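Local coordinates for oligopeptide-binding protein appA (Bacillus subtilis, PDB 1XOC) that binds oligopeptides outside the cell for uptake by an ABC permease, accepts tetra- and pentapeptides but not tripeptides, and here holds a nonapeptide, at residues T57-D60 and E61-V65; N147-N150 and N151-S155; A227-A230 and Q231-A234. All blocks are in the same frame, centred on the assembly; numbering follows the deposited sequence.

Overall arrangement
Contacts 1 and 2 lie next to each other at the peptide-binding site, their centres about 11 Å apart, whereas the centre of contact 3 lies about 32 Å from that of contact 1 and about 37 Å from that of contact 2. The hairpin of contact 1 leans on the helix of contact 2: Thr59 OG1 lies 2.6 Å from Asp154 OD1, a probable hydrogen bond, and Thr57 OG1 lies 3.3 Å from Leu153 O, another. Both meet the bound peptide, Thr59 by packing on its backbone and Asn151 and Asp154 by hydrogen bonds to it. Contact 3, in a helix across the chain's centre from contact 2, comes no nearer to contact 1 than about 21 Å between nearest atoms.

Contact 1 of 3, residues T57-D60 and E61-V65; sequences TKTD and EKLNV
The hairpin that joins strand 57-59 to strand 65-76, at the margin of a five-stranded antiparallel sheet, turns on Asp60, which meets Lys62, Leu63 and Asn64. Its carboxylate oxygen OD1 takes two backbone N-H groups, Lys62 N and Asn64 N, each 3.0 Å from Asp60 OD1; the bond from Asn64 N is much the straighter, 162° at the hydrogen against 132°. The two donors arrive over opposite faces of the carboxylate plane, and the first closes an Asx turn. The group gets there because CG sits between the backbone N and carbonyl carbon, chi1 75°, folding the acid back over the loop. The backbone forms a type I turn from Asp60 to Leu63, with Leu63 N bonded to Asp60 O at 2.8 Å. Leu63 takes positive phi, and Asp60 N then bonds to Asn64 O at 2.9 Å, the pattern of a turn followed by a G1 beta bulge. Asp60 and Asn64 point the same way, and one water joins Asp60 OD2 to Asn64 ND2. Beyond the loop Thr59 and Val65 form a non-hydrogen-bonded pair. Thr59 CG2 lies 3.5 Å from Leu63 CA, while Val65 CG1 reaches back to Thr57 CB at 3.8 Å. Thr59 OG1 hydrogen-bonds Asp154 OD1.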
ATOM      1  N   THR A  57      -4.420   1.545  17.793  1.00 27.15           N
ATOM      2  CA  THR A  57      -4.088   2.945  17.501  1.00 28.36           C
ATOM      3  C   THR A  57      -4.536   3.307  16.104  1.00 28.39           C
ATOM      4  O   THR A  57      -4.917   2.419  15.320  1.00 28.69           O
ATOM      5  CB  THR A  57      -2.586   3.224  17.582  1.00 28.78           C
ATOM      6  OG1 THR A  57      -1.922   2.350  16.649  1.00 29.03           O
ATOM      7  CG2 THR A  57      -2.049   3.027  19.006  1.00 29.54           C
ATOM      8  N   LYS A  58      -4.435   4.566  15.744  1.00 30.20           N
ATOM      9  CA  LYS A  58      -4.826   5.088  14.447  1.00 31.73           C
ATOM     10  C   LYS A  58      -3.923   6.263  14.141  1.00 31.62           C
ATOM     11  O   LYS A  58      -3.698   7.114  15.003  1.00 31.46           O
ATOM     12  CB  LYS A  58      -6.286   5.548  14.508  1.00 33.30           C
ATOM     13  CG  LYS A  58      -6.869   6.120  13.272  1.00 36.31           C
ATOM     14  CD  LYS A  58      -8.298   6.655  13.561  1.00 38.12           C
ATOM     15  CE  LYS A  58      -9.382   5.622  13.387  1.00 43.31           C
ATOM     16  NZ  LYS A  58     -10.744   6.172  13.768  1.00 42.17           N
ATOM     17  N   THR A  59      -3.385   6.317  12.933  1.00 31.58           N
ATOM     18  CA  THR A  59      -2.539   7.419  12.519  1.00 31.35           C
ATOM     19  C   THR A  59      -3.411   8.447  11.819  1.00 31.46           C
ATOM     20  O   THR A  59      -4.158   8.119  10.867  1.00 31.27           O
ATOM     21  CB  THR A  59      -1.340   6.945  11.669  1.00 31.79           C
ATOM     22  OG1 THR A  59      -0.478   6.147  12.494  1.00 33.26           O
ATOM     23  CG2 THR A  59      -0.560   8.074  11.098  1.00 31.95           C
ATOM     24  N   ASP A  60      -3.376   9.675  12.333  1.00 31.34           N
ATOM     25  CA  ASP A  60      -4.279  10.701  11.867  1.00 32.78           C
ATOM     26  C   ASP A  60      -3.772  11.412  10.616  1.00 31.52           C
ATOM     27  O   ASP A  60      -2.729  11.043  10.046  1.00 30.57           O
ATOM     28  CB  ASP A  60      -4.650  11.651  13.003  1.00 32.65           C
ATOM     29  CG  ASP A  60      -3.564  12.594  13.355  1.00 32.79           C
ATOM     30  OD1 ASP A  60      -2.544  12.637  12.640  1.00 31.37           O
ATOM     31  OD2 ASP A  60      -3.712  13.359  14.357  1.00 35.70           O
ATOM     32  N   GLU A  61      -4.553  12.383  10.149  1.00 32.87           N
ATOM     33  CA  GLU A  61      -4.238  13.075   8.892  1.00 34.40           C
ATOM     34  C   GLU A  61      -2.945  13.890   8.911  1.00 35.86           C
ATOM     35  O   GLU A  61      -2.418  14.247   7.852  1.00 36.63           O
ATOM     36  CB  GLU A  61      -5.412  13.942   8.437  1.00 35.56           C
ATOM     37  CG  GLU A  61      -5.635  15.208   9.232  1.00 36.88           C
ATOM     38  CD  GLU A  61      -6.325  15.007  10.582  1.00 39.47           C
ATOM     39  OE1 GLU A  61      -6.562  16.032  11.249  1.00 41.81           O
ATOM     40  OE2 GLU A  61      -6.648  13.862  10.984  1.00 37.96           O
ATOM     41  N   LYS A  62      -2.421  14.167  10.110  1.00 35.88           N
ATOM     42  CA  LYS A  62      -1.097  14.784  10.279  1.00 36.32           C
ATOM     43  C   LYS A  62       0.018  13.746  10.504  1.00 35.18           C
ATOM     44  O   LYS A  62       1.179  14.093  10.695  1.00 33.74           O
ATOM     45  CB  LYS A  62      -1.124  15.796  11.417  1.00 36.72           C
ATOM     46  CG  LYS A  62      -2.279  16.780  11.315  1.00 38.74           C
ATOM     47  CD  LYS A  62      -2.001  18.038  12.114  1.00 40.28           C
ATOM     48  CE  LYS A  62      -1.101  19.042  11.347  1.00 43.93           C
ATOM     49  NZ  LYS A  62      -0.565  20.193  12.183  1.00 43.75           N
ATOM     50  N   LEU A  63      -0.341  12.472  10.428  1.00 34.38           N
ATOM     51  CA  LEU A  63       0.566  11.349  10.550  1.00 35.11           C
ATOM     52  C   LEU A  63       1.086  11.175  11.984  1.00 35.09           C
ATOM     53  O   LEU A  63       2.211  10.706  12.229  1.00 35.12           O
ATOM     54  CB  LEU A  63       1.677  11.401   9.489  1.00 35.85           C
ATOM     55  CG  LEU A  63       1.108  11.570   8.057  1.00 36.64           C
ATOM     56  CD1 LEU A  63       2.237  11.655   7.054  1.00 38.19           C
ATOM     57  CD2 LEU A  63       0.091  10.491   7.668  1.00 37.36           C
ATOM     58  N   ASN A  64       0.221  11.539  12.934  1.00 33.39           N
ATOM     59  CA  ASN A  64       0.472  11.302  14.347  1.00 33.00           C
ATOM     60  C   ASN A  64      -0.285  10.080  14.823  1.00 31.67           C
ATOM     61  O   ASN A  64      -1.423   9.858  14.415  1.00 30.01           O
ATOM     62  CB  ASN A  64       0.052  12.520  15.168  1.00 33.14           C
ATOM     63  CG  ASN A  64       0.849  13.749  14.821  1.00 35.38           C
ATOM     64  OD1 ASN A  64       2.060  13.685  14.678  1.00 35.64           O
ATOM     65  ND2 ASN A  64       0.168  14.860  14.649  1.00 36.56           N
ATOM     66  N   VAL A  65       0.341   9.286  15.687  1.00 29.91           N
ATOM     67  CA  VAL A  65      -0.308   8.116  16.264  1.00 30.49           C
ATOM     68  C   VAL A  65      -1.236   8.546  17.402  1.00 30.05           C
ATOM     69  O   VAL A  65      -0.816   9.275  18.311  1.00 30.50           O
ATOM     70  CB  VAL A  65       0.730   7.116  16.784  1.00 31.40           C
ATOM     71  CG1 VAL A  65       0.083   5.946  17.469  1.00 30.36           C
ATOM     72  CG2 VAL A  65       1.626   6.643  15.667  1.00 31.81           C
TER
HETATM   73  O   HOH W   1      -2.381  15.172  15.382  1.00 38.66           O

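Contact 2 of 3, residues N147-N150 and N151-S155; sequences NFYN and NALDS
Asn147 and Asn151 lie side by side, one turn apart; their side chains point the same way, the amide planes 40° apart. Asn151 ND2 gives a hydrogen to Asn147 OD1 at 2.8 Å, and that acceptor lies almost in the plane of the Asn151 amide. Asn151 OD1 is thereby left to bond the backbone of the bound peptide. With an alanine here in place of Asn151, the peptide backbone would probably lose this partner and Asn147 OD1 its amide donor. In the backbone, Asn147 O receives both Asn151 N and Ala152 N, each at 2.9 Å, the second nearly straight on to the carbonyl. Helix 147-155 widens here into a pi-type turn: Ala152 N to Asn147 O and Leu153 N to Phe148 O, the latter at 3.3 Å, both reach five residues back. On the other flank CG of Phe148 stands anti to the backbone N, chi1 180°, and carries the ring outward and toward the following turn. Its CD1 meets Ala152 CB at 3.6 Å and its CZ meets Leu153 CD2 at 3.8 Å. Leu153 CD1 touches Tyr149 CD2. Further out, Phe139 and Tyr82 meet the Phe148 ring. Ser155 OG bonds back to Asn151 O, and Asp154 OD1 bonds the peptide backbone.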
ATOM      1  N   ASN A 147       8.954   0.181  14.420  1.00 31.24           N
ATOM      2  CA  ASN A 147       7.833  -0.320  13.637  1.00 31.89           C
ATOM      3  C   ASN A 147       6.712  -0.901  14.477  1.00 31.80           C
ATOM      4  O   ASN A 147       5.561  -0.974  14.024  1.00 32.34           O
ATOM      5  CB  ASN A 147       8.264  -1.359  12.609  1.00 33.02           C
ATOM      6  CG  ASN A 147       8.816  -0.734  11.402  1.00 37.57           C
ATOM      7  OD1 ASN A 147       8.054  -0.324  10.507  1.00 41.57           O
ATOM      8  ND2 ASN A 147      10.134  -0.600  11.357  1.00 39.76           N
ATOM      9  N   PHE A 148       7.026  -1.356  15.687  1.00 30.65           N
ATOM     10  CA  PHE A 148       5.980  -1.939  16.489  1.00 30.22           C
ATOM     11  C   PHE A 148       4.969  -0.877  16.916  1.00 29.50           C
ATOM     12  O   PHE A 148       3.772  -0.979  16.589  1.00 30.02           O
ATOM     13  CB  PHE A 148       6.479  -2.749  17.701  1.00 30.48           C
ATOM     14  CG  PHE A 148       5.356  -3.314  18.483  1.00 29.32           C
ATOM     15  CD1 PHE A 148       4.612  -4.368  18.001  1.00 30.59           C
ATOM     16  CD2 PHE A 148       4.928  -2.715  19.629  1.00 30.78           C
ATOM     17  CE1 PHE A 148       3.535  -4.833  18.708  1.00 31.58           C
ATOM     18  CE2 PHE A 148       3.841  -3.188  20.304  1.00 30.48           C
ATOM     19  CZ  PHE A 148       3.147  -4.240  19.832  1.00 32.28           C
ATOM     20  N   TYR A 149       5.413   0.117  17.682  1.00 29.68           N
ATOM     21  CA  TYR A 149       4.481   1.135  18.126  1.00 29.77           C
ATOM     22  C   TYR A 149       3.844   1.875  16.939  1.00 29.53           C
ATOM     23  O   TYR A 149       2.665   2.230  16.969  1.00 28.86           O
ATOM     24  CB  TYR A 149       5.208   2.120  19.065  1.00 31.10           C
ATOM     25  CG  TYR A 149       4.305   3.221  19.575  1.00 30.82           C
ATOM     26  CD1 TYR A 149       4.227   4.435  18.908  1.00 30.56           C
ATOM     27  CD2 TYR A 149       3.471   3.017  20.667  1.00 32.32           C
ATOM     28  CE1 TYR A 149       3.363   5.434  19.348  1.00 33.27           C
ATOM     29  CE2 TYR A 149       2.585   4.017  21.099  1.00 32.07           C
ATOM     30  CZ  TYR A 149       2.562   5.213  20.433  1.00 33.72           C
ATOM     31  OH  TYR A 149       1.725   6.220  20.849  1.00 37.29           O
ATOM     32  N   ASN A 150       4.647   2.143  15.902  1.00 30.30           N
ATOM     33  CA  ASN A 150       4.251   3.135  14.897  1.00 30.20           C
ATOM     34  C   ASN A 150       3.550   2.514  13.718  1.00 30.89           C
ATOM     35  O   ASN A 150       2.898   3.211  12.953  1.00 33.20           O
ATOM     36  CB  ASN A 150       5.447   3.978  14.435  1.00 31.19           C
ATOM     37  CG  ASN A 150       5.979   4.867  15.523  1.00 32.24           C
ATOM     38  OD1 ASN A 150       5.404   5.922  15.806  1.00 32.22           O
ATOM     39  ND2 ASN A 150       7.082   4.457  16.147  1.00 30.52           N
ATOM     40  N   ASN A 151       3.686   1.211  13.582  1.00 30.72           N
ATOM     41  CA  ASN A 151       3.042   0.508  12.450  1.00 31.40           C
ATOM     42  C   ASN A 151       2.193  -0.707  12.842  1.00 30.84           C
ATOM     43  O   ASN A 151       1.076  -0.863  12.355  1.00 33.49           O
ATOM     44  CB  ASN A 151       4.080   0.131  11.387  1.00 31.91           C
ATOM     45  CG  ASN A 151       4.521   1.301  10.539  1.00 37.19           C
ATOM     46  OD1 ASN A 151       3.757   2.244  10.287  1.00 44.86           O
ATOM     47  ND2 ASN A 151       5.783   1.251  10.074  1.00 41.28           N
ATOM     48  N   ALA A 152       2.690  -1.565  13.728  1.00 29.64           N
ATOM     49  CA  ALA A 152       1.959  -2.774  14.077  1.00 29.80           C
ATOM     50  C   ALA A 152       0.651  -2.439  14.755  1.00 29.40           C
ATOM     51  O   ALA A 152      -0.397  -3.026  14.452  1.00 28.90           O
ATOM     52  CB  ALA A 152       2.774  -3.747  14.951  1.00 30.57           C
ATOM     53  N   LEU A 153       0.688  -1.496  15.697  1.00 29.57           N
ATOM     54  CA  LEU A 153      -0.508  -1.148  16.482  1.00 29.24           C
ATOM     55  C   LEU A 153      -1.655  -0.575  15.650  1.00 29.60           C
ATOM     56  O   LEU A 153      -2.833  -0.756  16.018  1.00 31.01           O
ATOM     57  CB  LEU A 153      -0.141  -0.173  17.639  1.00 28.69           C
ATOM     58  CG  LEU A 153       0.722  -0.836  18.682  1.00 28.40           C
ATOM     59  CD1 LEU A 153       1.116   0.215  19.722  1.00 29.20           C
ATOM     60  CD2 LEU A 153       0.082  -1.986  19.356  1.00 30.25           C
ATOM     61  N   ASP A 154      -1.352   0.156  14.588  1.00 30.64           N
ATOM     62  CA  ASP A 154      -2.438   0.762  13.813  1.00 31.38           C
ATOM     63  C   ASP A 154      -2.785  -0.093  12.604  1.00 31.71           C
ATOM     64  O   ASP A 154      -3.773   0.195  11.949  1.00 33.05           O
ATOM     65  CB  ASP A 154      -2.198   2.198  13.392  1.00 34.63           C
ATOM     66  CG  ASP A 154      -0.978   2.387  12.597  1.00 36.76           C
ATOM     67  OD1 ASP A 154      -0.753   3.548  12.149  1.00 45.37           O
ATOM     68  OD2 ASP A 154      -0.183   1.444  12.443  1.00 42.85           O
ATOM     69  N   SER A 155      -1.966  -1.098  12.320  1.00 31.35           N
ATOM     70  CA  SER A 155      -2.171  -1.978  11.134  1.00 31.60           C
ATOM     71  C   SER A 155      -2.864  -3.279  11.422  1.00 32.20           C
ATOM     72  O   SER A 155      -3.335  -3.959  10.481  1.00 34.07           O
ATOM     73  CB  SER A 155      -0.823  -2.291  10.512  1.00 32.88           C
ATOM     74  OG  SER A 155      -0.186  -1.098  10.116  1.00 35.53           O
TER

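Contact 3 of 3, residues A227-A230 and Q231-A234; sequences AAEA and QLQA
Glu229 and Leu232 run side by side out of the helix, pointing the same way, and the carboxylate oxygen Glu229 OE1 rests 3.5 Å from the methyl Leu232 CD2. The two chains converge from different starts. In Glu229, CG lies beside the backbone N and the chain then bends at chi2, -57°, which swings the acid toward the next turn; in Leu232, CG stands anti to the backbone N at chi1 -169°, which carries CD2 alongside the acid. The meeting is one of packing, a polar end lying against an apolar one. The same side of the helix faces strand 240-241 and the loop after it: Ala228 and Glu229 touch Phe240, and Glu229 also reaches Val242 and Pro243.

Helix 225-234 follows strand 216-221, which belongs to one mixed sheet, and precedes strand 240-241 of another sheet, so it lies on the connection between the two. Ordinary alpha-helical bonds, each to the carbonyl four residues back, span the two segments: Gln231 N to Ala227 O, Leu232 N to Ala228 O, Gln233 N to Glu229 O and Ala234 N to Ala230 O, all within 2.9 to 3.1 Å.

Gln231 leaves on another side. Its CG passes 3.3 Å from Ala227 O, and the residue touches Ile222. Gln233 stretches outward on an exposed side and also touches Phe253. A water links Gln233 NE2 to Ala230 O, which it approaches to 2.6 Å as donor, giving that carbonyl a second hydrogen beside the one from Ala234 N. At the start of the helix Ala227 N bonds to Asp224 OD1, and a bound zinc ion lies about 5 Å from the side chain of Ala227.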
ATOM      1  N   ALA A 227     -14.924   4.637 -17.177  1.00 32.36           N
ATOM      2  CA  ALA A 227     -16.273   4.230 -16.810  1.00 31.71           C
ATOM      3  C   ALA A 227     -16.659   4.770 -15.447  1.00 30.70           C
ATOM      4  O   ALA A 227     -17.805   5.167 -15.258  1.00 29.58           O
ATOM      5  CB  ALA A 227     -16.416   2.693 -16.852  1.00 31.47           C
ATOM      6  N   ALA A 228     -15.711   4.806 -14.501  1.00 30.25           N
ATOM      7  CA  ALA A 228     -15.977   5.295 -13.168  1.00 30.67           C
ATOM      8  C   ALA A 228     -16.245   6.781 -13.226  1.00 30.74           C
ATOM      9  O   ALA A 228     -17.107   7.290 -12.522  1.00 31.70           O
ATOM     10  CB  ALA A 228     -14.791   5.036 -12.267  1.00 30.47           C
ATOM     11  N   GLU A 229     -15.482   7.495 -14.035  1.00 30.48           N
ATOM     12  CA  GLU A 229     -15.731   8.935 -14.230  1.00 31.23           C
ATOM     13  C   GLU A 229     -17.119   9.201 -14.809  1.00 31.00           C
ATOM     14  O   GLU A 229     -17.840  10.092 -14.338  1.00 30.44           O
ATOM     15  CB  GLU A 229     -14.642   9.558 -15.095  1.00 32.86           C
ATOM     16  CG  GLU A 229     -13.352   9.659 -14.349  1.00 37.12           C
ATOM     17  CD  GLU A 229     -13.504  10.452 -13.067  1.00 47.59           C
ATOM     18  OE1 GLU A 229     -14.481  11.244 -12.949  1.00 55.65           O
ATOM     19  OE2 GLU A 229     -12.653  10.296 -12.164  1.00 53.92           O
ATOM     20  N   ALA A 230     -17.508   8.414 -15.800  1.00 30.30           N
ATOM     21  CA  ALA A 230     -18.870   8.491 -16.336  1.00 30.07           C
ATOM     22  C   ALA A 230     -19.946   8.205 -15.282  1.00 29.83           C
ATOM     23  O   ALA A 230     -20.992   8.856 -15.280  1.00 29.55           O
ATOM     24  CB  ALA A 230     -19.031   7.535 -17.490  1.00 29.94           C
ATOM     25  N   GLN A 231     -19.715   7.229 -14.403  1.00 28.98           N
ATOM     26  CA  GLN A 231     -20.682   6.928 -13.338  1.00 29.29           C
ATOM     27  C   GLN A 231     -20.785   8.049 -12.329  1.00 29.51           C
ATOM     28  O   GLN A 231     -21.859   8.316 -11.812  1.00 29.98           O
ATOM     29  CB  GLN A 231     -20.345   5.637 -12.632  1.00 28.90           C
ATOM     30  CG  GLN A 231     -20.573   4.438 -13.532  1.00 28.61           C
ATOM     31  CD  GLN A 231     -20.559   3.130 -12.809  1.00 30.53           C
ATOM     32  OE1 GLN A 231     -20.220   2.092 -13.398  1.00 35.12           O
ATOM     33  NE2 GLN A 231     -20.902   3.146 -11.541  1.00 29.25           N
ATOM     34  N   LEU A 232     -19.648   8.674 -12.030  1.00 29.94           N
ATOM     35  CA  LEU A 232     -19.600   9.842 -11.168  1.00 30.46           C
ATOM     36  C   LEU A 232     -20.450  10.991 -11.720  1.00 30.92           C
ATOM     37  O   LEU A 232     -21.238  11.606 -10.992  1.00 30.64           O
ATOM     38  CB  LEU A 232     -18.141  10.285 -11.027  1.00 30.04           C
ATOM     39  CG  LEU A 232     -17.894  11.324  -9.951  1.00 30.28           C
ATOM     40  CD1 LEU A 232     -18.171  10.844  -8.563  1.00 30.87           C
ATOM     41  CD2 LEU A 232     -16.428  11.795 -10.061  1.00 31.24           C
ATOM     42  N   GLN A 233     -20.295  11.273 -13.009  1.00 31.52           N
ATOM     43  CA  GLN A 233     -21.128  12.268 -13.698  1.00 32.31           C
ATOM     44  C   GLN A 233     -22.621  11.959 -13.559  1.00 32.67           C
ATOM     45  O   GLN A 233     -23.433  12.860 -13.360  1.00 33.43           O
ATOM     46  CB  GLN A 233     -20.755  12.341 -15.177  1.00 32.03           C
ATOM     47  CG  GLN A 233     -21.493  13.444 -15.944  1.00 33.36           C
ATOM     48  CD  GLN A 233     -21.008  13.587 -17.372  1.00 36.16           C
ATOM     49  OE1 GLN A 233     -20.778  14.707 -17.857  1.00 42.41           O
ATOM     50  NE2 GLN A 233     -20.853  12.452 -18.066  1.00 42.22           N
ATOM     51  N   ALA A 234     -22.970  10.682 -13.675  1.00 32.70           N
ATOM     52  CA  ALA A 234     -24.371  10.254 -13.678  1.00 32.98           C
ATOM     53  C   ALA A 234     -24.958  10.157 -12.282  1.00 32.96           C
ATOM     54  O   ALA A 234     -26.168  10.052 -12.138  1.00 34.17           O
ATOM     55  CB  ALA A 234     -24.509   8.903 -14.383  1.00 32.66           C
TER
HETATM   56  O   HOH W   2     -22.202   9.807 -17.394  1.00 35.92           O